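Local coordinates for protein arsenical resistance operon trans-acting repressor (Bacteroides vulgatus, PDB 3KTB) that probably binds DNA as a repressor of an arsenical resistance operon, and has a thioredoxin-like fold, at residues A[63-77]-A[80-92]. Numbering follows the deposited sequence.
Sequences TVNDFLQKHGADALP and LVDGEIAVSQTYP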
ATOM      1  N   THR A  63       6.904  -4.846  20.807  1.00106.04           N
ATOM      2  CA  THR A  63       7.247  -5.076  22.204  1.00103.91           C
ATOM      3  C   THR A  63       7.568  -6.540  22.444  1.00105.30           C
ATOM      4  O   THR A  63       8.560  -6.883  23.095  1.00106.64           O
ATOM      5  CB  THR A  63       6.088  -4.696  23.116  1.00 99.08           C
ATOM      6  OG1 THR A  63       5.398  -3.568  22.563  1.00 98.77           O
ATOM      7  CG2 THR A  63       6.601  -4.369  24.512  1.00 98.29           C
ATOM      8  N   VAL A  64       6.703  -7.397  21.916  1.00106.02           N
ATOM      9  CA  VAL A  64       6.856  -8.837  22.053  1.00104.11           C
ATOM     10  C   VAL A  64       8.136  -9.262  21.363  1.00101.74           C
ATOM     11  O   VAL A  64       8.938 -10.021  21.907  1.00100.75           O
ATOM     12  CB  VAL A  64       5.643  -9.592  21.439  1.00 81.64           C
ATOM     13  CG1 VAL A  64       5.978 -11.078  21.193  1.00 78.82           C
ATOM     14  CG2 VAL A  64       4.400  -9.421  22.324  1.00 78.14           C
ATOM     15  N   ASN A  65       8.330  -8.755  20.157  1.00104.04           N
ATOM     16  CA  ASN A  65       9.519  -9.094  19.399  1.00111.08           C
ATOM     17  C   ASN A  65      10.829  -8.799  20.135  1.00111.33           C
ATOM     18  O   ASN A  65      11.672  -9.680  20.283  1.00111.48           O
ATOM     19  CB  ASN A  65       9.497  -8.394  18.050  1.00118.78           C
ATOM     20  CG  ASN A  65      10.266  -9.153  17.011  1.00128.06           C
ATOM     21  OD1 ASN A  65      11.306  -9.745  17.308  1.00130.67           O
ATOM     22  ND2 ASN A  65       9.756  -9.165  15.786  1.00130.69           N
ATOM     23  N   ASP A  66      10.992  -7.563  20.598  1.00114.48           N
ATOM     24  CA  ASP A  66      12.224  -7.150  21.271  1.00123.29           C
ATOM     25  C   ASP A  66      12.493  -7.993  22.501  1.00121.02           C
ATOM     26  O   ASP A  66      13.632  -8.346  22.787  1.00126.78           O
ATOM     27  CB  ASP A  66      12.154  -5.681  21.700  1.00128.89           C
ATOM     28  CG  ASP A  66      12.061  -4.736  20.532  1.00134.99           C
ATOM     29  OD1 ASP A  66      12.565  -5.091  19.446  1.00139.46           O
ATOM     30  OD2 ASP A  66      11.487  -3.639  20.703  1.00136.31           O
ATOM     31  N   PHE A  67      11.444  -8.294  23.252  1.00113.57           N
ATOM     32  CA  PHE A  67      11.630  -9.020  24.493  1.00108.32           C
ATOM     33  C   PHE A  67      12.192 -10.387  24.159  1.00108.06           C
ATOM     34  O   PHE A  67      13.062 -10.914  24.866  1.00109.30           O
ATOM     35  CB  PHE A  67      10.314  -9.152  25.264  1.00 98.57           C
ATOM     36  CG  PHE A  67      10.506  -9.594  26.676  1.00 95.41           C
ATOM     37  CD1 PHE A  67      10.783  -8.668  27.670  1.00 99.50           C
ATOM     38  CD2 PHE A  67      10.455 -10.936  27.010  1.00 90.15           C
ATOM     39  CE1 PHE A  67      10.989  -9.065  28.981  1.00101.13           C
ATOM     40  CE2 PHE A  67      10.663 -11.346  28.317  1.00 94.61           C
ATOM     41  CZ  PHE A  67      10.933 -10.404  29.306  1.00 99.43           C
ATOM     42  N   LEU A  68      11.683 -10.936  23.060  1.00106.18           N
ATOM     43  CA  LEU A  68      12.084 -12.241  22.557  1.00106.94           C
ATOM     44  C   LEU A  68      13.536 -12.242  22.063  1.00113.02           C
ATOM     45  O   LEU A  68      14.252 -13.239  22.209  1.00105.89           O
ATOM     46  CB  LEU A  68      11.132 -12.694  21.443  1.00102.41           C
ATOM     47  CG  LEU A  68       9.727 -13.179  21.832  1.00 97.82           C
ATOM     48  CD1 LEU A  68       8.904 -13.541  20.601  1.00 96.20           C
ATOM     49  CD2 LEU A  68       9.795 -14.365  22.784  1.00 91.09           C
ATOM     50  N   GLN A  69      13.964 -11.132  21.469  1.00123.64           N
ATOM     51  CA  GLN A  69      15.361 -10.972  21.083  1.00137.09           C
ATOM     52  C   GLN A  69      16.231 -11.142  22.320  1.00141.19           C
ATOM     53  O   GLN A  69      17.203 -11.895  22.317  1.00141.29           O
ATOM     54  CB  GLN A  69      15.601  -9.584  20.481  1.00145.61           C
ATOM     55  CG  GLN A  69      14.780  -9.270  19.235  1.00149.16           C
ATOM     56  CD  GLN A  69      15.357  -9.883  17.973  1.00156.23           C
ATOM     57  OE1 GLN A  69      15.222 -11.085  17.734  1.00157.15           O
ATOM     58  NE2 GLN A  69      16.000  -9.056  17.152  1.00160.00           N
ATOM     59  N   LYS A  70      15.834 -10.457  23.387  1.00145.42           N
ATOM     60  CA  LYS A  70      16.659 -10.280  24.578  1.00151.22           C
ATOM     61  C   LYS A  70      16.445 -11.304  25.714  1.00146.69           C
ATOM     62  O   LYS A  70      16.937 -11.104  26.826  1.00150.99           O
ATOM     63  CB  LYS A  70      16.484  -8.845  25.098  1.00156.10           C
ATOM     64  CG  LYS A  70      16.786  -7.775  24.047  1.00162.07           C
ATOM     65  CD  LYS A  70      16.209  -6.417  24.415  1.00163.35           C
ATOM     66  CE  LYS A  70      16.774  -5.899  25.723  1.00167.47           C
ATOM     67  NZ  LYS A  70      16.210  -4.567  26.071  1.00166.40           N
ATOM     68  N   HIS A  71      15.715 -12.382  25.432  0.59137.80           N
ATOM     69  CA  HIS A  71      15.445 -13.412  26.436  0.59131.97           C
ATOM     70  C   HIS A  71      15.266 -14.795  25.817  0.59127.96           C
ATOM     71  O   HIS A  71      15.433 -15.817  26.487  0.59127.24           O
ATOM     72  CB  HIS A  71      14.199 -13.056  27.245  0.59126.31           C
ATOM     73  CG  HIS A  71      14.354 -11.822  28.072  0.59126.39           C
ATOM     74  ND1 HIS A  71      14.808 -11.851  29.372  0.59127.55           N
ATOM     75  CD2 HIS A  71      14.126 -10.522  27.778  0.59126.09           C
ATOM     76  CE1 HIS A  71      14.850 -10.619  29.846  0.59130.20           C
ATOM     77  NE2 HIS A  71      14.442  -9.795  28.898  0.59129.70           N
ATOM     78  N   GLY A  72      14.922 -14.819  24.536  1.00124.45           N
ATOM     79  CA  GLY A  72      14.632 -16.065  23.848  1.00126.23           C
ATOM     80  C   GLY A  72      13.149 -16.415  23.856  1.00124.02           C
ATOM     81  O   GLY A  72      12.321 -15.667  24.377  1.00121.76           O
ATOM     82  N   ALA A  73      12.804 -17.557  23.274  1.00121.99           N
ATOM     83  CA  ALA A  73      11.406 -17.960  23.194  1.00118.04           C
ATOM     84  C   ALA A  73      10.999 -18.775  24.414  1.00119.35           C
ATOM     85  O   ALA A  73       9.818 -19.093  24.591  1.00115.33           O
ATOM     86  CB  ALA A  73      11.138 -18.736  21.913  1.00113.69           C
ATOM     87  N   ASP A  74      11.979 -19.109  25.252  1.00123.35           N
ATOM     88  CA  ASP A  74      11.696 -19.779  26.516  1.00122.80           C
ATOM     89  C   ASP A  74      11.060 -18.795  27.484  1.00111.47           C
ATOM     90  O   ASP A  74      10.720 -19.150  28.615  1.00107.22           O
ATOM     91  CB  ASP A  74      12.965 -20.390  27.111  1.00137.41           C
ATOM     92  CG  ASP A  74      13.023 -21.899  26.921  1.00145.98           C
ATOM     93  OD1 ASP A  74      11.942 -22.539  26.901  1.00140.74           O
ATOM     94  OD2 ASP A  74      14.147 -22.440  26.791  1.00153.55           O
ATOM     95  N   ALA A  75      10.904 -17.557  27.012  1.00106.02           N
ATOM     96  CA  ALA A  75      10.233 -16.486  27.753  1.00101.09           C
ATOM     97  C   ALA A  75       8.706 -16.488  27.557  1.00 90.25           C
ATOM     98  O   ALA A  75       7.988 -15.792  28.276  1.00 83.46           O
ATOM     99  CB  ALA A  75      10.817 -15.115  27.370  1.00102.36           C
ATOM    100  N   LEU A  76       8.225 -17.247  26.573  1.00 85.32           N
ATOM    101  CA  LEU A  76       6.795 -17.422  26.358  1.00 79.18           C
ATOM    102  C   LEU A  76       6.261 -18.341  27.455  1.00 77.70           C
ATOM    103  O   LEU A  76       6.936 -19.314  27.817  1.00 80.57           O
ATOM    104  CB  LEU A  76       6.539 -17.989  24.959  1.00 75.66           C
ATOM    105  CG  LEU A  76       6.876 -17.068  23.770  1.00 72.96           C
ATOM    106  CD1 LEU A  76       6.582 -17.768  22.458  1.00 74.65           C
ATOM    107  CD2 LEU A  76       6.126 -15.754  23.821  1.00 71.72           C
ATOM    108  N   PRO A  77       5.047 -18.043  27.987  1.00 72.31           N
ATOM    109  CA  PRO A  77       4.108 -17.026  27.495  1.00 65.22           C
ATOM    110  C   PRO A  77       4.409 -15.626  27.987  1.00 67.58           C
ATOM    111  O   PRO A  77       4.826 -15.446  29.121  1.00 67.94           O
ATOM    112  CB  PRO A  77       2.777 -17.467  28.112  1.00 56.55           C
ATOM    113  CG  PRO A  77       3.166 -18.002  29.438  1.00 58.99           C
ATOM    114  CD  PRO A  77       4.531 -18.689  29.211  1.00 66.74           C
ATOM    115  N   LEU A  80       0.812  -9.102  27.952  1.00 69.73           N
ATOM    116  CA  LEU A  80       0.861  -7.647  27.909  1.00 69.30           C
ATOM    117  C   LEU A  80      -0.353  -7.126  28.656  1.00 65.57           C
ATOM    118  O   LEU A  80      -1.451  -7.658  28.514  1.00 59.05           O
ATOM    119  CB  LEU A  80       0.841  -7.123  26.473  1.00 64.91           C
ATOM    120  CG  LEU A  80       1.885  -7.648  25.489  1.00 67.19           C
ATOM    121  CD1 LEU A  80       1.657  -7.015  24.119  1.00 68.76           C
ATOM    122  CD2 LEU A  80       3.300  -7.389  25.993  1.00 69.94           C
ATOM    123  N   VAL A  81      -0.128  -6.101  29.469  1.00 66.10           N
ATOM    124  CA  VAL A  81      -1.185  -5.409  30.163  1.00 66.04           C
ATOM    125  C   VAL A  81      -1.069  -3.963  29.720  1.00 68.92           C
ATOM    126  O   VAL A  81      -0.034  -3.329  29.921  1.00 76.78           O
ATOM    127  CB  VAL A  81      -1.036  -5.542  31.684  1.00 63.54           C
ATOM    128  CG1 VAL A  81      -2.087  -4.694  32.412  1.00 60.69           C
ATOM    129  CG2 VAL A  81      -1.171  -6.999  32.077  1.00 59.75           C
ATOM    130  N   ASP A  82      -2.136  -3.481  29.085  1.00 68.09           N
ATOM    131  CA  ASP A  82      -2.169  -2.199  28.380  1.00 73.24           C
ATOM    132  C   ASP A  82      -0.955  -1.975  27.477  1.00 79.63           C
ATOM    133  O   ASP A  82      -0.430  -0.872  27.390  1.00 83.38           O
ATOM    134  CB  ASP A  82      -2.386  -1.035  29.351  1.00 73.69           C
ATOM    135  CG  ASP A  82      -3.820  -0.974  29.876  1.00 81.22           C
ATOM    136  OD1 ASP A  82      -4.005  -0.623  31.063  1.00 87.78           O
ATOM    137  OD2 ASP A  82      -4.769  -1.273  29.106  1.00 77.12           O
ATOM    138  N   GLY A  83      -0.518  -3.039  26.810  1.00 79.18           N
ATOM    139  CA  GLY A  83       0.535  -2.957  25.816  1.00 80.42           C
ATOM    140  C   GLY A  83       1.936  -3.267  26.305  1.00 87.60           C
ATOM    141  O   GLY A  83       2.838  -3.477  25.493  1.00 90.35           O
ATOM    142  N   GLU A  84       2.131  -3.302  27.621  1.00 89.79           N
ATOM    143  CA  GLU A  84       3.468  -3.494  28.178  1.00 92.65           C
ATOM    144  C   GLU A  84       3.640  -4.836  28.866  1.00 90.35           C
ATOM    145  O   GLU A  84       2.696  -5.366  29.462  1.00 88.15           O
ATOM    146  CB  GLU A  84       3.791  -2.379  29.158  1.00105.97           C
ATOM    147  CG  GLU A  84       3.909  -1.019  28.507  1.00121.95           C
ATOM    148  CD  GLU A  84       3.256   0.059  29.337  1.00135.86           C
ATOM    149  OE1 GLU A  84       2.148  -0.197  29.861  1.00139.06           O
ATOM    150  OE2 GLU A  84       3.846   1.156  29.467  1.00141.18           O
ATOM    151  N   ILE A  85       4.853  -5.378  28.782  1.00 88.99           N
ATOM    152  CA  ILE A  85       5.175  -6.659  29.399  1.00 87.57           C
ATOM    153  C   ILE A  85       4.765  -6.634  30.852  1.00 83.64           C
ATOM    154  O   ILE A  85       5.160  -5.742  31.576  1.00 84.49           O
ATOM    155  CB  ILE A  85       6.678  -6.934  29.373  1.00 89.69           C
ATOM    156  CG1 ILE A  85       7.231  -6.799  27.954  1.00 92.78           C
ATOM    157  CG2 ILE A  85       6.978  -8.313  29.949  1.00 87.73           C
ATOM    158  CD1 ILE A  85       6.770  -7.870  27.019  1.00 89.50           C
ATOM    159  N   ALA A  86       3.975  -7.608  31.284  1.00 77.01           N
ATOM    160  CA  ALA A  86       3.586  -7.678  32.686  1.00 73.27           C
ATOM    161  C   ALA A  86       4.048  -8.996  33.308  1.00 72.87           C
ATOM    162  O   ALA A  86       4.396  -9.052  34.494  1.00 67.64           O
ATOM    163  CB  ALA A  86       2.089  -7.518  32.824  1.00 68.18           C
ATOM    164  N   VAL A  87       4.026 -10.064  32.514  1.00 69.63           N
ATOM    165  CA  VAL A  87       4.473 -11.363  33.001  1.00 73.40           C
ATOM    166  C   VAL A  87       5.149 -12.153  31.893  1.00 77.17           C
ATOM    167  O   VAL A  87       4.775 -12.047  30.725  1.00 79.19           O
ATOM    168  CB  VAL A  87       3.305 -12.210  33.564  1.00 67.99           C
ATOM    169  CG1 VAL A  87       3.835 -13.372  34.416  1.00 66.21           C
ATOM    170  CG2 VAL A  87       2.359 -11.358  34.372  1.00 66.29           C
ATOM    171  N   SER A  88       6.145 -12.950  32.256  1.00 84.53           N
ATOM    172  CA  SER A  88       6.746 -13.876  31.297  1.00 87.09           C
ATOM    173  C   SER A  88       7.114 -15.197  31.956  1.00 87.90           C
ATOM    174  O   SER A  88       7.086 -15.317  33.188  1.00 79.37           O
ATOM    175  CB  SER A  88       7.958 -13.263  30.594  1.00 91.47           C
ATOM    176  OG  SER A  88       8.935 -12.890  31.541  1.00101.46           O
ATOM    177  N   GLN A  89       7.443 -16.171  31.101  1.00 96.53           N
ATOM    178  CA  GLN A  89       7.728 -17.566  31.459  1.00103.06           C
ATOM    179  C   GLN A  89       6.510 -18.325  31.997  1.00 93.57           C
ATOM    180  O   GLN A  89       6.362 -19.521  31.741  1.00 90.43           O
ATOM    181  CB  GLN A  89       8.937 -17.683  32.410  1.00119.08           C
ATOM    182  CG  GLN A  89       8.647 -17.385  33.886  1.00129.45           C
ATOM    183  CD  GLN A  89       9.907 -17.315  34.745  1.00140.38           C
ATOM    184  OE1 GLN A  89       9.826 -17.206  35.972  1.00146.43           O
ATOM    185  NE2 GLN A  89      11.076 -17.374  34.104  1.00139.65           N
ATOM    186  N   THR A  90       5.645 -17.615  32.725  1.00 87.03           N
ATOM    187  CA  THR A  90       4.490 -18.202  33.403  1.00 76.71           C
ATOM    188  C   THR A  90       3.212 -17.414  33.106  1.00 73.13           C
ATOM    189  O   THR A  90       3.266 -16.230  32.739  1.00 72.75           O
ATOM    190  CB  THR A  90       4.689 -18.217  34.938  1.00 74.69           C
ATOM    191  OG1 THR A  90       4.814 -16.872  35.411  1.00 75.35           O
ATOM    192  CG2 THR A  90       5.939 -19.006  35.330  1.00 75.06           C
ATOM    193  N   TYR A  91       2.061 -18.061  33.277  1.00 63.45           N
ATOM    194  CA  TYR A  91       0.784 -17.371  33.081  1.00 60.17           C
ATOM    195  C   TYR A  91       0.450 -16.542  34.299  1.00 61.76           C
ATOM    196  O   TYR A  91       0.700 -16.980  35.419  1.00 63.10           O
ATOM    197  CB  TYR A  91      -0.351 -18.364  32.794  1.00 53.77           C
ATOM    198  CG  TYR A  91      -0.186 -18.995  31.438  1.00 53.57           C
ATOM    199  CD1 TYR A  91      -0.528 -18.287  30.293  1.00 54.92           C
ATOM    200  CD2 TYR A  91       0.348 -20.270  31.293  1.00 51.61           C
ATOM    201  CE1 TYR A  91      -0.369 -18.830  29.041  1.00 53.22           C
ATOM    202  CE2 TYR A  91       0.526 -20.819  30.032  1.00 56.04           C
ATOM    203  CZ  TYR A  91       0.160 -20.084  28.910  1.00 56.09           C
ATOM    204  OH  TYR A  91       0.310 -20.579  27.641  1.00 58.49           O
ATOM    205  N   PRO A  92      -0.132 -15.349  34.081  1.00 62.39           N
ATOM    206  CA  PRO A  92      -0.549 -14.472  35.172  1.00 62.13           C
ATOM    207  C   PRO A  92      -1.370 -15.229  36.198  1.00 60.55           C
ATOM    208  O   PRO A  92      -2.215 -16.039  35.844  1.00 55.53           O
ATOM    209  CB  PRO A  92      -1.445 -13.444  34.469  1.00 57.15           C
ATOM    210  CG  PRO A  92      -0.920 -13.387  33.096  1.00 57.29           C
ATOM    211  CD  PRO A  92      -0.530 -14.807  32.769  1.00 61.26           C
TER
HETATM  212  O   HOH W   1       2.723 -14.338  30.839  1.00 59.29           O
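P77 and Y91 cross their side chains at about a right angle: CG of P77 stands over the centre of the phenol face, 3.6 Å from the centroid of the Y91 ring and 10° off the ring normal, which makes this a CH-pi contact. The phenol OH is hydrogen-bonded to D11, which fixes the far end of the ring. P77 follows a cis peptide bond and leads into strand 78-81, an arrangement familiar from the cis-proline loop of thioredoxin-like proteins. Two residues earlier, A75 O accepts the N-H of Q89 at 2.9 Å from Q89 N; the N-H...O angle of 165° is nearly straight, although the donor lies well above the carbonyl plane. Beside this bond, S88 CA directs its hydrogen at P77 O (3.3 Å). The second cluster is mainly apolar. F67 swings its ring off helix 62-69 toward strand 84-87, CG lying opposite the backbone N (chi1 -166°). I85 CG2 lies over one face, toward CE1, and the H71 imidazole, in one of its two conformers, over the other; S88 OG approaches obliquely, while A75 CB meets the edge in plane. One turn earlier in the helix, V64 CG2 touches L80 CD1 at 4.1 Å. The chemistry is consistent with dispersion holding the helix to the strands, while a single N-H...O bond and the CH-pi contact orient the P77 segment against residues 88-91.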